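Local structure of sporozoite surface protein 2 (Plasmodium vivax, 4HQO) at residues G29-Y33 / P34-T38; K39-P42 / M43-G46. The protein probably serves as the adhesive receptor for gliding motility on the malaria sporozoite surface, binding a metal ion through its von Willebrand factor type A domain. The protein carries 4 engineered substitutions. All blocks are in the same frame, centred on the assembly; numbering follows the deposited sequence.

Contact 1 of 2, residues G29-Y33 / P34-T38; sequences GSIGY and PNWIT. With MG (magnesium ion), chain E.
Ile31, Gly32 and Tyr33 turn the chain into the first turn of helix 33-49, meeting Asn35, Trp36 and Ile37 where the chain leaves the metal ion-dependent adhesion site (MIDAS) of the von Willebrand factor type A domain. One short turn can thus both bind a cation and start a helix. At its outset Ser30 gives OG to the magnesium ion at 2.2 Å, placed there by a chi1 of 60° that sets OG between the backbone N and the carbonyl carbon. Ser28, Thr103 and three waters complete the six ligands, while a hydrogen bond from Ser30 OG to Asp134 adds a second-shell anchor. The backbone N of Ser30 also donates to one of the metal-bound waters, a second, water-mediated tie to the cation.

Ile31 then turns inward. Its CG2 sits at the edge of the Trp36 indole, near the ring plane, 4.3 Å from CE3, and the Ile31 side chain as a whole crosses that of Asn35 at an angle. A water accepts from Asn35 N at 2.8 Å and donates to Ile31 O, so it satisfies an amide of the first helical turn. Gly32 is the N-cap: its O accepts from Trp36 N at 2.9 Å, and its phi of 94° is eased by the absence of a CB that would press on the carbonyl O of Ile31.

Tyr33 swings outward, and Ile37 crosses it with CG1 over one ring face, offset toward the rim, a CH-pi contact 3.9 Å from the ring centroid. The Trp36 ring is held by a hydrogen bond from NE1 to Leu93 O and by an edge-to-face stack with Tyr97. Pro34 O takes two bonds from Thr38 one turn on, from N and from OG1 at 3.0 Å, the hydroxyl lying above the carbonyl plane.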
ATOM      1  N   GLY A  29       8.871   0.151  27.946  1.00 33.31           N
ATOM      2  CA  GLY A  29       9.683   0.715  29.007  1.00 30.66           C
ATOM      3  C   GLY A  29      11.148   0.895  28.662  1.00 37.11           C
ATOM      4  O   GLY A  29      11.761   1.863  29.095  1.00 39.37           O
ATOM      5  N   SER A  30      11.724  -0.027  27.893  1.00 38.89           N
ATOM      6  CA  SER A  30      13.136   0.092  27.529  1.00 39.00           C
ATOM      7  C   SER A  30      13.435   1.312  26.642  1.00 31.38           C
ATOM      8  O   SER A  30      14.562   1.804  26.607  1.00 37.89           O
ATOM      9  CB  SER A  30      13.662  -1.187  26.882  1.00 30.46           C
ATOM     10  OG  SER A  30      12.945  -1.490  25.700  1.00 37.20           O
ATOM     11  N   ILE A  31      12.434   1.809  25.935  1.00 35.37           N
ATOM     12  CA  ILE A  31      12.635   3.026  25.154  1.00 35.82           C
ATOM     13  C   ILE A  31      13.012   4.183  26.087  1.00 39.55           C
ATOM     14  O   ILE A  31      14.027   4.853  25.891  1.00 41.50           O
ATOM     15  CB  ILE A  31      11.390   3.367  24.333  1.00 31.95           C
ATOM     16  CG1 ILE A  31      11.098   2.225  23.362  1.00 29.59           C
ATOM     17  CG2 ILE A  31      11.583   4.682  23.587  1.00 32.29           C
ATOM     18  CD1 ILE A  31      12.278   1.876  22.470  1.00 31.21           C
ATOM     19  N   GLY A  32      12.214   4.390  27.124  1.00 35.37           N
ATOM     20  CA  GLY A  32      12.535   5.400  28.113  1.00 40.54           C
ATOM     21  C   GLY A  32      11.874   6.736  27.823  1.00 46.81           C
ATOM     22  O   GLY A  32      11.790   7.170  26.677  1.00 42.13           O
ATOM     23  N   TYR A  33      11.395   7.382  28.879  1.00 41.67           N
ATOM     24  CA  TYR A  33      10.779   8.688  28.760  1.00 38.25           C
ATOM     25  C   TYR A  33      11.704   9.755  28.156  1.00 31.67           C
ATOM     26  O   TYR A  33      11.298  10.447  27.228  1.00 39.92           O
ATOM     27  CB  TYR A  33      10.219   9.161  30.110  1.00 42.85           C
ATOM     28  CG  TYR A  33       9.595  10.539  30.033  1.00 41.12           C
ATOM     29  CD1 TYR A  33       8.348  10.716  29.457  1.00 37.98           C
ATOM     30  CD2 TYR A  33      10.262  11.659  30.522  1.00 39.95           C
ATOM     31  CE1 TYR A  33       7.767  11.960  29.376  1.00 37.73           C
ATOM     32  CE2 TYR A  33       9.689  12.922  30.445  1.00 44.00           C
ATOM     33  CZ  TYR A  33       8.442  13.060  29.866  1.00 40.48           C
ATOM     34  OH  TYR A  33       7.850  14.288  29.772  1.00 45.39           O
ATOM     35  N   PRO A  34      12.939   9.901  28.680  1.00 38.45           N
ATOM     36  CA  PRO A  34      13.764  10.962  28.096  1.00 40.26           C
ATOM     37  C   PRO A  34      13.983  10.768  26.601  1.00 38.85           C
ATOM     38  O   PRO A  34      13.961  11.749  25.862  1.00 40.35           O
ATOM     39  CB  PRO A  34      15.086  10.843  28.861  1.00 45.20           C
ATOM     40  CG  PRO A  34      14.723  10.204  30.150  1.00 38.43           C
ATOM     41  CD  PRO A  34      13.627   9.242  29.810  1.00 38.36           C
ATOM     42  N   ASN A  35      14.154   9.526  26.160  1.00 32.50           N
ATOM     43  CA  ASN A  35      14.337   9.253  24.738  1.00 31.24           C
ATOM     44  C   ASN A  35      13.057   9.512  23.942  1.00 37.90           C
ATOM     45  O   ASN A  35      13.109  10.009  22.818  1.00 41.56           O
ATOM     46  CB  ASN A  35      14.817   7.812  24.520  1.00 31.18           C
ATOM     47  CG  ASN A  35      15.319   7.576  23.116  1.00 39.41           C
ATOM     48  OD1 ASN A  35      14.559   7.170  22.239  1.00 37.89           O
ATOM     49  ND2 ASN A  35      16.604   7.844  22.889  1.00 38.70           N
ATOM     50  N   TRP A  36      11.915   9.166  24.530  1.00 32.21           N
ATOM     51  CA  TRP A  36      10.607   9.474  23.954  1.00 33.24           C
ATOM     52  C   TRP A  36      10.501  10.966  23.558  1.00 31.39           C
ATOM     53  O   TRP A  36      10.055  11.307  22.463  1.00 32.39           O
ATOM     54  CB  TRP A  36       9.504   9.111  24.963  1.00 34.18           C
ATOM     55  CG  TRP A  36       8.115   9.149  24.399  1.00 26.76           C
ATOM     56  CD1 TRP A  36       7.153  10.097  24.637  1.00 31.48           C
ATOM     57  CD2 TRP A  36       7.531   8.208  23.491  1.00 29.36           C
ATOM     58  NE1 TRP A  36       6.008   9.804  23.928  1.00 25.66           N
ATOM     59  CE2 TRP A  36       6.216   8.642  23.222  1.00 29.95           C
ATOM     60  CE3 TRP A  36       7.994   7.026  22.885  1.00 26.99           C
ATOM     61  CZ2 TRP A  36       5.363   7.951  22.367  1.00 32.76           C
ATOM     62  CZ3 TRP A  36       7.142   6.339  22.039  1.00 27.00           C
ATOM     63  CH2 TRP A  36       5.844   6.803  21.786  1.00 31.27           C
ATOM     64  N   ILE A  37      10.954  11.844  24.443  1.00 30.45           N
ATOM     65  CA  ILE A  37      10.799  13.276  24.241  1.00 32.17           C
ATOM     66  C   ILE A  37      11.855  13.886  23.326  1.00 41.14           C
ATOM     67  O   ILE A  37      11.545  14.734  22.479  1.00 37.65           O
ATOM     68  CB  ILE A  37      10.817  14.018  25.602  1.00 33.60           C
ATOM     69  CG1 ILE A  37       9.640  13.559  26.470  1.00 37.03           C
ATOM     70  CG2 ILE A  37      10.797  15.531  25.401  1.00 37.70           C
ATOM     71  CD1 ILE A  37       8.270  13.735  25.802  1.00 33.34           C
ATOM     72  N   THR A  38      13.105  13.473  23.504  1.00 34.00           N
ATOM     73  CA  THR A  38      14.216  14.117  22.800  1.00 41.30           C
ATOM     74  C   THR A  38      14.550  13.467  21.465  1.00 34.83           C
ATOM     75  O   THR A  38      15.244  14.055  20.644  1.00 38.79           O
ATOM     76  CB  THR A  38      15.499  14.110  23.647  1.00 40.77           C
ATOM     77  OG1 THR A  38      15.920  12.754  23.834  1.00 43.50           O
ATOM     78  CG2 THR A  38      15.261  14.777  25.004  1.00 40.47           C
TER
HETATM   79 MG    MG E 301      11.213  -2.869  25.301  1.00 56.81          MG
HETATM   80  O   HOH W   1      10.791  -2.842  27.443  1.00 36.68           O
HETATM   81  O   HOH W   2      15.187   7.341  27.580  1.00 44.90           O
HETATM   82  O   HOH W   3      11.627  -2.635  23.193  1.00 36.80           O
HETATM   83  O   HOH W   4      12.201  -4.666  25.864  1.00 47.78           O

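Contact 2 of 2, residues K39-P42 / M43-G46; sequences KVIP and MLNG
Val40 and Leu44 lie side by side on helix 33-49, the crossover helix of a beta-alpha-beta unit between strands 19-26 and 58-65 in this Rossmann-like domain, and illustrate how i to i+4 pairs give a helix its buried face. Val40 CG1 meets Leu44 CD1 at 4.1 Å, both side chains pointing the same way. The same Leu44 methyl is more loosely approached by Ile41 CD1, at 4.4 Å. Lys39 and Met43 run alongside each other too: bends at chi2 of the lysine and at chi2 and chi3 of the methionine bring NZ and CE to 3.9 Å. On the flank facing helix 83-96 the Ile41 and Asn45 side chains cross at an angle, Ile41 CG2 standing 3.8 Å from Asn45 ND2.

Behind these pairs, four successive backbone bonds hold the spacing, from Met43 N to Lys39 O through Gly46 N to Pro42 O, although Pro42, with no N-H to give, kinks the helix. Farther out, Met132 of the central strand 126-133 packs against Val40, Met43 and Leu44, and Val90 of helix 83-96 against Leu44 and Asn45. The bond from Asn45 N to Ile41 O spans 3.0 Å, its N-H...O angle 156°.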
ATOM      1  N   LYS A  39      14.025  12.271  21.255  1.00 32.21           N
ATOM      2  CA  LYS A  39      14.389  11.460  20.096  1.00 44.56           C
ATOM      3  C   LYS A  39      13.182  10.915  19.322  1.00 36.64           C
ATOM      4  O   LYS A  39      13.050  11.131  18.114  1.00 36.79           O
ATOM      5  CB  LYS A  39      15.318  10.307  20.531  1.00 38.35           C
ATOM      6  CG  LYS A  39      15.394   9.147  19.552  1.00 57.64           C
ATOM      7  CD  LYS A  39      16.310   9.446  18.384  1.00 73.71           C
ATOM      8  CE  LYS A  39      16.532   8.199  17.534  1.00 76.81           C
ATOM      9  NZ  LYS A  39      17.508   8.459  16.443  1.00 79.31           N
ATOM     10  N   VAL A  40      12.305  10.193  20.008  1.00 33.88           N
ATOM     11  CA  VAL A  40      11.191   9.533  19.324  1.00 30.93           C
ATOM     12  C   VAL A  40      10.147  10.501  18.758  1.00 40.91           C
ATOM     13  O   VAL A  40       9.760  10.396  17.592  1.00 35.91           O
ATOM     14  CB  VAL A  40      10.471   8.537  20.229  1.00 30.43           C
ATOM     15  CG1 VAL A  40       9.351   7.844  19.460  1.00 25.30           C
ATOM     16  CG2 VAL A  40      11.471   7.514  20.787  1.00 37.50           C
ATOM     17  N   ILE A  41       9.668  11.421  19.592  1.00 36.45           N
ATOM     18  CA  ILE A  41       8.706  12.422  19.132  1.00 31.20           C
ATOM     19  C   ILE A  41       9.263  13.279  17.981  1.00 35.33           C
ATOM     20  O   ILE A  41       8.595  13.434  16.961  1.00 33.69           O
ATOM     21  CB  ILE A  41       8.166  13.298  20.299  1.00 41.41           C
ATOM     22  CG1 ILE A  41       7.354  12.439  21.276  1.00 32.77           C
ATOM     23  CG2 ILE A  41       7.328  14.448  19.769  1.00 31.77           C
ATOM     24  CD1 ILE A  41       6.107  11.817  20.666  1.00 24.03           C
ATOM     25  N   PRO A  42      10.487  13.831  18.127  1.00 31.08           N
ATOM     26  CA  PRO A  42      11.027  14.559  16.966  1.00 32.22           C
ATOM     27  C   PRO A  42      11.196  13.672  15.719  1.00 36.62           C
ATOM     28  O   PRO A  42      11.061  14.174  14.615  1.00 38.55           O
ATOM     29  CB  PRO A  42      12.394  15.042  17.462  1.00 37.89           C
ATOM     30  CG  PRO A  42      12.251  15.114  18.948  1.00 36.93           C
ATOM     31  CD  PRO A  42      11.376  13.943  19.298  1.00 32.16           C
ATOM     32  N   MET A  43      11.481  12.384  15.896  1.00 34.64           N
ATOM     33  CA  MET A  43      11.629  11.472  14.762  1.00 30.68           C
ATOM     34  C   MET A  43      10.304  11.305  14.032  1.00 36.91           C
ATOM     35  O   MET A  43      10.246  11.357  12.804  1.00 29.77           O
ATOM     36  CB  MET A  43      12.140  10.102  15.219  1.00 33.86           C
ATOM     37  CG  MET A  43      12.063   9.000  14.143  1.00 35.87           C
ATOM     38  SD  MET A  43      13.243   9.243  12.798  1.00 42.67           S
ATOM     39  CE  MET A  43      14.784   9.273  13.719  1.00 39.22           C
ATOM     40  N   LEU A  44       9.239  11.109  14.798  1.00 28.74           N
ATOM     41  CA  LEU A  44       7.909  10.928  14.230  1.00 30.73           C
ATOM     42  C   LEU A  44       7.429  12.187  13.527  1.00 36.21           C
ATOM     43  O   LEU A  44       6.772  12.120  12.496  1.00 38.44           O
ATOM     44  CB  LEU A  44       6.918  10.555  15.322  1.00 23.11           C
ATOM     45  CG  LEU A  44       6.981   9.151  15.910  1.00 35.27           C
ATOM     46  CD1 LEU A  44       6.148   9.109  17.179  1.00 25.83           C
ATOM     47  CD2 LEU A  44       6.443   8.159  14.893  1.00 33.86           C
ATOM     48  N   ASN A  45       7.755  13.337  14.100  1.00 36.65           N
ATOM     49  CA  ASN A  45       7.355  14.597  13.516  1.00 31.74           C
ATOM     50  C   ASN A  45       8.006  14.829  12.160  1.00 37.60           C
ATOM     51  O   ASN A  45       7.319  15.150  11.197  1.00 33.30           O
ATOM     52  CB  ASN A  45       7.674  15.758  14.459  1.00 37.37           C
ATOM     53  CG  ASN A  45       6.586  15.983  15.482  1.00 52.12           C
ATOM     54  OD1 ASN A  45       5.419  15.699  15.226  1.00 53.05           O
ATOM     55  ND2 ASN A  45       6.958  16.502  16.648  1.00 55.01           N
ATOM     56  N   GLY A  46       9.329  14.674  12.098  1.00 29.18           N
ATOM     57  CA  GLY A  46      10.075  14.900  10.874  1.00 36.98           C
ATOM     58  C   GLY A  46       9.725  13.865   9.816  1.00 40.67           C
ATOM     59  O   GLY A  46       9.625  14.175   8.637  1.00 39.08           O
TER

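How the contacts relate
Both contacts belong to helix 33-49, and they follow one another along the chain with centres about 11 Å apart. Contact 1 is the partly buried, polar start: a cation, waters and an N-cap share it with an aromatic ring at the surface. Contact 2, deeper in the domain, is mostly aliphatic packing backed by regular helical bonds. They join directly, since the Asn35 and Trp36 carbonyls probably accept from the amides of Val40 and Ile41, while Ile37 O faces Pro42 CD at 3.3 Å, where the helix lacks a bond. Ile31 CG2 packs on Val40 CG2, linking the metal-site loop to the hydrophobic side of the helix.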